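Local structure of VMB-1 (Vibrio alginolyticus, 6JV4) at residues 49-52 with 53-57; 80-83 with 84-88; 101-104 with 105-109; 201-205 with 206-210. The protein probably hydrolyses the amide bond of beta-lactam antibiotics with zinc as cofactor, as a subclass B1 metallo-beta-lactamase. All coordinates share one frame; numbering follows the deposited sequence.

Contact 1: 49-52 with 53-57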
# COMPACT_ATOMS: atom_id res chain seq x y z
N ALA A 49 -14.18 -6.44 7.04
CA ALA A 49 -13.38 -5.89 5.94
C ALA A 49 -12.21 -5.13 6.54
O ALA A 49 -12.29 -4.59 7.67
CB ALA A 49 -14.20 -4.94 5.10
N HIS A 50 -11.17 -5.02 5.71
CA HIS A 50 -9.90 -4.41 6.13
C HIS A 50 -9.35 -3.60 4.98
O HIS A 50 -9.47 -4.06 3.83
CB HIS A 50 -8.93 -5.50 6.54
CG HIS A 50 -9.45 -6.41 7.60
ND1 HIS A 50 -9.17 -6.19 8.93
CD2 HIS A 50 -10.18 -7.55 7.54
CE1 HIS A 50 -9.71 -7.18 9.65
NE2 HIS A 50 -10.32 -8.01 8.82
N MET A 51 -8.82 -2.43 5.26
CA MET A 51 -8.16 -1.60 4.22
C MET A 51 -6.66 -1.82 4.24
O MET A 51 -6.05 -1.85 5.34
CB MET A 51 -8.43 -0.11 4.42
CG MET A 51 -9.82 0.26 4.25
SD MET A 51 -9.89 2.10 4.38
CE MET A 51 -11.64 2.22 4.75
N ILE A 52 -6.06 -1.85 3.05
CA ILE A 52 -4.61 -1.74 2.85
C ILE A 52 -4.40 -0.41 2.11
O ILE A 52 -4.81 -0.35 0.95
CB ILE A 52 -4.05 -2.96 2.09
CG1 ILE A 52 -4.30 -4.26 2.89
CG2 ILE A 52 -2.58 -2.74 1.79
CD1 ILE A 52 -3.92 -5.48 2.11
N ASP A 53 -3.91 0.58 2.84
CA ASP A 53 -3.83 2.00 2.44
C ASP A 53 -5.25 2.60 2.45
O ASP A 53 -6.24 1.90 2.21
CB ASP A 53 -3.08 2.23 1.13
CG ASP A 53 -1.57 2.00 1.21
OD1 ASP A 53 -1.03 1.66 2.34
OD2 ASP A 53 -0.90 2.32 0.17
N THR A 54 -5.30 3.90 2.72
CA THR A 54 -6.52 4.70 2.52
C THR A 54 -6.52 5.25 1.10
O THR A 54 -5.45 5.55 0.52
CB THR A 54 -6.65 5.77 3.61
OG1 THR A 54 -5.50 6.62 3.62
CG2 THR A 54 -6.83 5.19 5.00
N PRO A 55 -7.71 5.46 0.53
CA PRO A 55 -7.85 6.28 -0.67
C PRO A 55 -7.21 7.66 -0.47
O PRO A 55 -7.07 8.13 0.66
CB PRO A 55 -9.37 6.41 -0.82
CG PRO A 55 -9.86 5.11 -0.25
CD PRO A 55 -9.02 4.93 1.00
N TRP A 56 -6.76 8.25 -1.56
CA TRP A 56 -5.92 9.48 -1.52
C TRP A 56 -6.72 10.74 -1.13
O TRP A 56 -6.09 11.71 -0.71
CB TRP A 56 -5.25 9.62 -2.87
CG TRP A 56 -3.94 10.31 -2.86
CD1 TRP A 56 -3.34 11.05 -1.89
CD2 TRP A 56 -3.03 10.29 -3.97
NE1 TRP A 56 -2.11 11.47 -2.31
CE2 TRP A 56 -1.90 11.02 -3.58
CE3 TRP A 56 -3.09 9.71 -5.23
CZ2 TRP A 56 -0.81 11.18 -4.43
CZ3 TRP A 56 -2.01 9.89 -6.07
CH2 TRP A 56 -0.90 10.58 -5.65
N THR A 57 -8.03 10.68 -1.04
CA THR A 57 -8.85 11.81 -0.60
C THR A 57 -9.76 11.33 0.52
O THR A 57 -10.17 10.15 0.55
CB THR A 57 -9.67 12.49 -1.71
OG1 THR A 57 -10.80 11.70 -1.99
CG2 THR A 57 -8.89 12.76 -2.98
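From Met51 and Ile52 at the end of strand 48-52 the chain turns into an irregular loop at Asp53, whose positive phi of 72° breaks the extended path, and no hydrogen bond closes between residues 49-52 and 53-57. What side-chain contact there is comes mainly from Met51, which brings CB to 3.7 Å from the carbonyl O of Asp53. Its CG lies beside the backbone N and opposite the carbonyl carbon (chi1 -66°), and the thioether continues extended from there. Met51 SD consequently ends 4.4 Å from the methyl CG2 of Thr54 and 4.5 Å from CD of Pro55, at the outer limit of van der Waals contact. Ile52 and Asp53 direct their side chains elsewhere, and beyond the peptide link they share they add little to the contact. OD1 of the buried Asp53 is hydrogen-bonded to OG1 of Thr81, the residue just before the zinc ligand His82, and the acid thus stands close behind the metal site, its side chain about 5 Å from that of His82. Thr57 occupies the N-cap of helix 58-70, with OG1 bonded to Gly60 N. Strand 48-52 lies between antiparallel strand 36-45 and parallel strand 74-79 in the larger sheet: Ile52 packs on Leu41 and Val79, whereas Met51 reaches Ile65 and Pro55 reaches Leu64, both on helix 58-70.

Contact 2: 80-83 with 84-88. With ZN (zinc ion), chain E; ZN (zinc ion), chain F.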
# COMPACT_ATOMS: atom_id res chain seq x y z
N VAL A 80 -1.43 0.82 6.94
CA VAL A 80 -0.86 1.83 6.00
C VAL A 80 0.56 1.41 5.66
O VAL A 80 1.28 0.95 6.57
CB VAL A 80 -0.94 3.27 6.57
CG1 VAL A 80 -2.37 3.63 6.93
CG2 VAL A 80 -0.01 3.50 7.72
N THR A 81 0.92 1.48 4.39
CA THR A 81 2.15 0.82 3.91
C THR A 81 3.32 1.79 3.88
O THR A 81 4.45 1.28 3.67
CB THR A 81 1.90 0.05 2.62
OG1 THR A 81 1.47 0.92 1.58
CG2 THR A 81 0.92 -1.08 2.88
N HIS A 82 3.09 3.10 3.98
CA HIS A 82 4.19 4.04 4.26
C HIS A 82 3.62 5.37 4.72
O HIS A 82 2.41 5.49 4.78
CB HIS A 82 5.19 4.19 3.13
CG HIS A 82 4.76 4.94 1.93
ND1 HIS A 82 3.86 4.42 1.05
CD2 HIS A 82 5.18 6.12 1.41
CE1 HIS A 82 3.74 5.25 0.01
NE2 HIS A 82 4.50 6.33 0.25
N PHE A 83 4.50 6.27 5.18
CA PHE A 83 4.04 7.47 5.92
C PHE A 83 3.47 8.54 4.98
O PHE A 83 2.85 9.49 5.52
CB PHE A 83 5.15 8.03 6.79
CG PHE A 83 6.19 8.85 6.08
CD1 PHE A 83 7.20 8.23 5.37
CD2 PHE A 83 6.18 10.24 6.14
CE1 PHE A 83 8.20 8.97 4.74
CE2 PHE A 83 7.17 10.97 5.50
CZ PHE A 83 8.19 10.34 4.86
N HIS A 84 3.69 8.46 3.67
CA HIS A 84 3.19 9.50 2.72
C HIS A 84 1.64 9.50 2.72
O HIS A 84 0.99 8.48 3.00
CB HIS A 84 3.76 9.32 1.32
CG HIS A 84 5.20 9.61 1.17
ND1 HIS A 84 5.93 9.13 0.10
CD2 HIS A 84 6.07 10.31 1.92
CE1 HIS A 84 7.17 9.55 0.19
NE2 HIS A 84 7.29 10.29 1.30
N GLU A 85 1.04 10.60 2.24
CA GLU A 85 -0.43 10.84 2.25
C GLU A 85 -1.17 9.87 1.32
O GLU A 85 -2.31 9.56 1.62
CB GLU A 85 -0.71 12.28 1.81
CG GLU A 85 -2.17 12.67 1.89
CD GLU A 85 -2.51 13.92 1.09
OE1 GLU A 85 -1.56 14.63 0.65
OE2 GLU A 85 -3.70 14.18 0.92
N ASP A 86 -0.58 9.38 0.23
CA ASP A 86 -1.31 8.41 -0.63
C ASP A 86 -1.56 7.07 0.09
O ASP A 86 -2.41 6.28 -0.37
CB ASP A 86 -0.62 8.20 -1.98
CG ASP A 86 0.79 7.70 -1.93
OD1 ASP A 86 1.47 7.81 -0.87
OD2 ASP A 86 1.25 7.22 -3.00
N ALA A 87 -0.77 6.74 1.11
CA ALA A 87 -0.92 5.48 1.85
C ALA A 87 -1.64 5.73 3.17
O ALA A 87 -2.43 4.85 3.53
CB ALA A 87 0.43 4.84 2.06
N SER A 88 -1.34 6.83 3.88
CA SER A 88 -1.68 6.99 5.31
C SER A 88 -2.59 8.21 5.53
O SER A 88 -2.83 8.57 6.68
CB SER A 88 -0.44 7.10 6.14
OG SER A 88 0.16 8.33 5.88
ZN ZN E . 5.30 7.71 -1.15
ZN ZN F . 3.06 6.95 -3.96
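His82 and His84 converge on one zinc ion through the His-x-His-x-Asp motif of the metallo-beta-lactamase fold, here His82, His84 and Asp86. His82 binds through NE2 at 2.1 Å and His84 through ND1 at 2.0 Å, so one ring uses its epsilon and the other its delta nitrogen. The shared metal draws His84 ND1 to the edge of the His82 ring, and the ring planes stand 72° apart. His144 is the third histidine on this ion. Asp86 turns to the second zinc ion, which its OD2 binds at 2.1 Å together with Cys163 and His205; its OD1 remains 3.5 Å from His82 CE1, with carboxylate and ring planes at 88°. In the next shell, Asp178 is hydrogen-bonded to His84 NE2, and Phe83 presents one ring face to His84 CD2, 3.6 Å above its plane and toward the rim. Helix 85-88 starts from His84 as N-cap, with His84 O receiving the N-H of both Ala87 and Ser88. His82 CG sits between its backbone N and carbonyl carbon (chi1 73°), which brings ND1 to 3.6 Å from Ala87 CB. Farther out, Val80 CG1 rests 3.8 Å from Ser88 CA, and Ser88 OG lies 3.0 Å from Phe83 O.

Contact 3: 101-104 with 105-109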
# COMPACT_ATOMS: atom_id res chain seq x y z
N THR A 101 -6.06 1.28 13.28
CA THR A 101 -5.04 1.58 12.25
C THR A 101 -3.74 0.94 12.67
O THR A 101 -3.30 1.10 13.82
CB THR A 101 -4.93 3.08 11.99
OG1 THR A 101 -4.68 3.76 13.23
CG2 THR A 101 -6.17 3.64 11.34
N TYR A 102 -3.08 0.31 11.72
CA TYR A 102 -1.80 -0.37 11.98
C TYR A 102 -0.71 0.27 11.14
O TYR A 102 -0.95 0.55 9.97
CB TYR A 102 -1.87 -1.83 11.58
CG TYR A 102 -2.66 -2.68 12.55
CD1 TYR A 102 -2.01 -3.37 13.56
CD2 TYR A 102 -4.03 -2.70 12.50
CE1 TYR A 102 -2.73 -4.12 14.48
CE2 TYR A 102 -4.76 -3.45 13.41
CZ TYR A 102 -4.11 -4.18 14.38
OH TYR A 102 -4.85 -4.92 15.23
N ALA A 103 0.43 0.52 11.76
CA ALA A 103 1.62 1.05 11.07
C ALA A 103 2.83 0.50 11.79
O ALA A 103 2.73 0.27 13.03
CB ALA A 103 1.64 2.56 11.03
N THR A 104 3.95 0.37 11.10
CA THR A 104 5.18 -0.04 11.79
C THR A 104 5.69 1.10 12.66
O THR A 104 5.31 2.29 12.49
CB THR A 104 6.29 -0.51 10.85
OG1 THR A 104 6.81 0.67 10.21
CG2 THR A 104 5.85 -1.54 9.84
N SER A 105 6.58 0.73 13.57
CA SER A 105 7.34 1.68 14.42
C SER A 105 8.06 2.71 13.55
O SER A 105 8.19 3.89 13.98
CB SER A 105 8.30 0.93 15.34
OG SER A 105 9.22 0.12 14.62
N LEU A 106 8.61 2.31 12.42
CA LEU A 106 9.29 3.26 11.53
C LEU A 106 8.26 4.19 10.88
O LEU A 106 8.56 5.42 10.75
CB LEU A 106 10.07 2.52 10.43
CG LEU A 106 11.32 1.75 10.82
CD1 LEU A 106 11.90 1.04 9.61
CD2 LEU A 106 12.34 2.71 11.45
N THR A 107 7.13 3.68 10.43
CA THR A 107 6.12 4.57 9.83
C THR A 107 5.71 5.62 10.90
O THR A 107 5.57 6.83 10.58
CB THR A 107 4.95 3.78 9.25
OG1 THR A 107 5.45 2.98 8.18
CG2 THR A 107 3.84 4.70 8.81
N ASN A 108 5.43 5.17 12.12
CA ASN A 108 4.92 6.09 13.17
C ASN A 108 6.01 7.10 13.54
O ASN A 108 5.67 8.29 13.74
CB ASN A 108 4.40 5.34 14.39
CG ASN A 108 3.02 4.76 14.12
OD1 ASN A 108 2.21 5.32 13.36
ND2 ASN A 108 2.75 3.62 14.76
N LYS A 109 7.28 6.69 13.52
CA LYS A 109 8.41 7.65 13.69
C LYS A 109 8.25 8.78 12.66
O LYS A 109 8.41 9.98 13.05
CB LYS A 109 9.77 6.97 13.55
CG LYS A 109 10.95 7.95 13.54
CD LYS A 109 12.26 7.30 13.37
CE LYS A 109 12.54 6.84 11.95
NZ LYS A 109 13.87 6.20 11.85
O HOH W 1 3.62 0.86 8.26
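Thr104, at the N-cap of helix 105-113, accepts the N-H of Thr107 on its hydroxyl OG1 at 3.0 Å and 168°, the capping bond, while its carbonyl O takes Asn108 N at 2.9 Å, nearly straight, as the first helical bond. The cap depends on rotation about CA-CB: OG1 sits between the backbone N and the carbonyl carbon (chi1 73°), directed at the N-H of Thr107. A water accepts from Thr104 N at 2.9 Å and donates to Thr107 OG1 at 2.8 Å, bridging strand end and helix; Thr107 OG1 is also bonded to Asp147. The packing beneath is small. Ala103 CB touches Thr107 CG2 at 3.8 Å and Asn108 OD1 at 3.7 Å, and the Asn108 amide finds firmer partners in Glu122 and Ser119 through ND2. Strand 101-104 and helix 105-109 meet at 94°, starting the beta-alpha-beta unit that leads to strand 121-123. Thr104 thus satisfies, with one side-chain and one main-chain acceptor, two N-H groups of the first helical turn that have no earlier helical carbonyl to bond, and the water serves a strand N-H at the junction.

Contact 4: 201-205 with 206-210. With ZN (zinc ion), chain F.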
# COMPACT_ATOMS: atom_id res chain seq x y z
N VAL A 201 0.88 -8.58 -8.67
CA VAL A 201 1.61 -7.57 -7.88
C VAL A 201 0.92 -6.23 -8.11
O VAL A 201 0.67 -5.85 -9.28
CB VAL A 201 3.09 -7.53 -8.30
CG1 VAL A 201 3.81 -6.41 -7.55
CG2 VAL A 201 3.76 -8.87 -8.10
N VAL A 202 0.46 -5.61 -7.02
CA VAL A 202 -0.23 -4.31 -7.10
C VAL A 202 0.77 -3.23 -6.76
O VAL A 202 1.21 -3.17 -5.60
CB VAL A 202 -1.45 -4.29 -6.17
CG1 VAL A 202 -2.15 -2.95 -6.26
CG2 VAL A 202 -2.42 -5.43 -6.46
N PRO A 203 1.16 -2.37 -7.72
CA PRO A 203 2.00 -1.23 -7.42
C PRO A 203 1.15 -0.12 -6.81
O PRO A 203 -0.05 -0.08 -6.96
CB PRO A 203 2.58 -0.85 -8.76
CG PRO A 203 1.40 -1.10 -9.70
CD PRO A 203 0.74 -2.35 -9.14
N GLY A 204 1.84 0.77 -6.08
CA GLY A 204 1.18 1.93 -5.47
C GLY A 204 0.54 2.84 -6.49
O GLY A 204 -0.50 3.48 -6.17
N HIS A 205 1.17 2.98 -7.65
CA HIS A 205 0.65 3.77 -8.80
C HIS A 205 0.69 2.93 -10.05
O HIS A 205 1.60 2.12 -10.21
CB HIS A 205 1.48 5.06 -9.01
CG HIS A 205 1.62 5.85 -7.76
ND1 HIS A 205 0.55 6.50 -7.19
CD2 HIS A 205 2.64 6.05 -6.91
CE1 HIS A 205 0.91 7.04 -6.05
NE2 HIS A 205 2.15 6.78 -5.85
N GLY A 206 -0.21 3.19 -11.02
CA GLY A 206 -0.15 2.46 -12.29
C GLY A 206 -0.80 1.08 -12.28
O GLY A 206 -1.56 0.74 -11.37
N GLU A 207 -0.61 0.36 -13.38
CA GLU A 207 -1.32 -0.90 -13.66
C GLU A 207 -0.77 -2.02 -12.79
O GLU A 207 0.47 -2.16 -12.64
CB GLU A 207 -1.21 -1.34 -15.12
CG GLU A 207 -1.97 -0.46 -16.08
CD GLU A 207 -1.58 -0.75 -17.53
OE1 GLU A 207 -0.97 0.15 -18.17
OE2 GLU A 207 -1.82 -1.90 -17.97
N VAL A 208 -1.68 -2.86 -12.36
CA VAL A 208 -1.31 -4.15 -11.72
C VAL A 208 -0.58 -4.99 -12.77
O VAL A 208 -0.85 -4.85 -13.98
CB VAL A 208 -2.53 -4.89 -11.16
CG1 VAL A 208 -3.27 -4.01 -10.17
CG2 VAL A 208 -3.48 -5.42 -12.22
N GLY A 209 0.22 -5.92 -12.31
CA GLY A 209 0.89 -6.87 -13.19
C GLY A 209 1.34 -8.10 -12.44
O GLY A 209 0.70 -8.48 -11.47
N ASP A 210 2.32 -8.77 -13.02
CA ASP A 210 2.81 -10.05 -12.49
C ASP A 210 4.10 -9.80 -11.75
O ASP A 210 4.46 -8.64 -11.49
CB ASP A 210 2.93 -11.05 -13.63
CG ASP A 210 4.01 -10.75 -14.64
OD1 ASP A 210 4.75 -9.80 -14.47
OD2 ASP A 210 4.07 -11.51 -15.65
ZN ZN F . 3.06 6.95 -3.96
O HOH W 2 -1.72 1.39 -8.68
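Val201 and Gly209 form one antiparallel hydrogen-bonded pair, satisfying each other's backbone at both ends. Val201 N donates to Gly209 O at 2.8 Å, and Gly209 N returns a bond to Val201 O at 3.1 Å; both N-H···O angles are 173°. The two acceptors are met differently: Gly209 N approaches Val201 O nearly head-on, whereas Val201 N stands well above the Gly209 carbonyl plane. Val201 O has a further contact, a CA-H···O approach from Val208 CA at 3.6 Å. Beyond this single bridge the loop bows outward, and a water takes over, donating to Pro203 O and to Gly206 O at 2.8 Å each. Pro203 has no N-H to offer, and its CG packs 3.3 Å from Glu207 O. The apolar part is modest: Val202 and Val208 run side by side, pointing the same way, with CG2 of Val202 4.1 Å from CG1 of Val208. At the bend, Gly206 has a positive phi of 82°, a conformation that glycine readily adopts. His205 faces away from the loop, its CG opposite the carbonyl carbon and beside the backbone N (chi1 -51°), which carries the ring to the second zinc ion; NE2 binds it at 2.1 Å, while ND1 is bonded to Gly37 O. Asp210 OD1 is bonded to Ser212 OG, just ahead of helix 212-226. Both imidazole nitrogens of His205 are thus engaged, and the bond to Gly37 O probably fixes the rotation of the ring and makes NE2 a better donor to the metal.

Overall arrangement
Contact 2 is central to the zinc site, and each of the other three touches it. Contact 1 lies 9 Å away, centre to centre, joined to it by a probable hydrogen bond between Thr54 N and Ala87 O at 3.1 Å. Contact 3, 10 Å from contact 2 between centres, meets it through Val80 N and Tyr102 O, 3.1 Å apart. Contact 4, 16 Å from contact 2 between centres, contributes His205 to the second zinc site, where Asp86 OD2 and His205 NE2 come within 3.0 Å of each other; Trp56 CH2 of contact 1 packs 4.0 Å from His205 CE1. Contacts 3 and 4, on opposite sides of the chain's centre, do not touch.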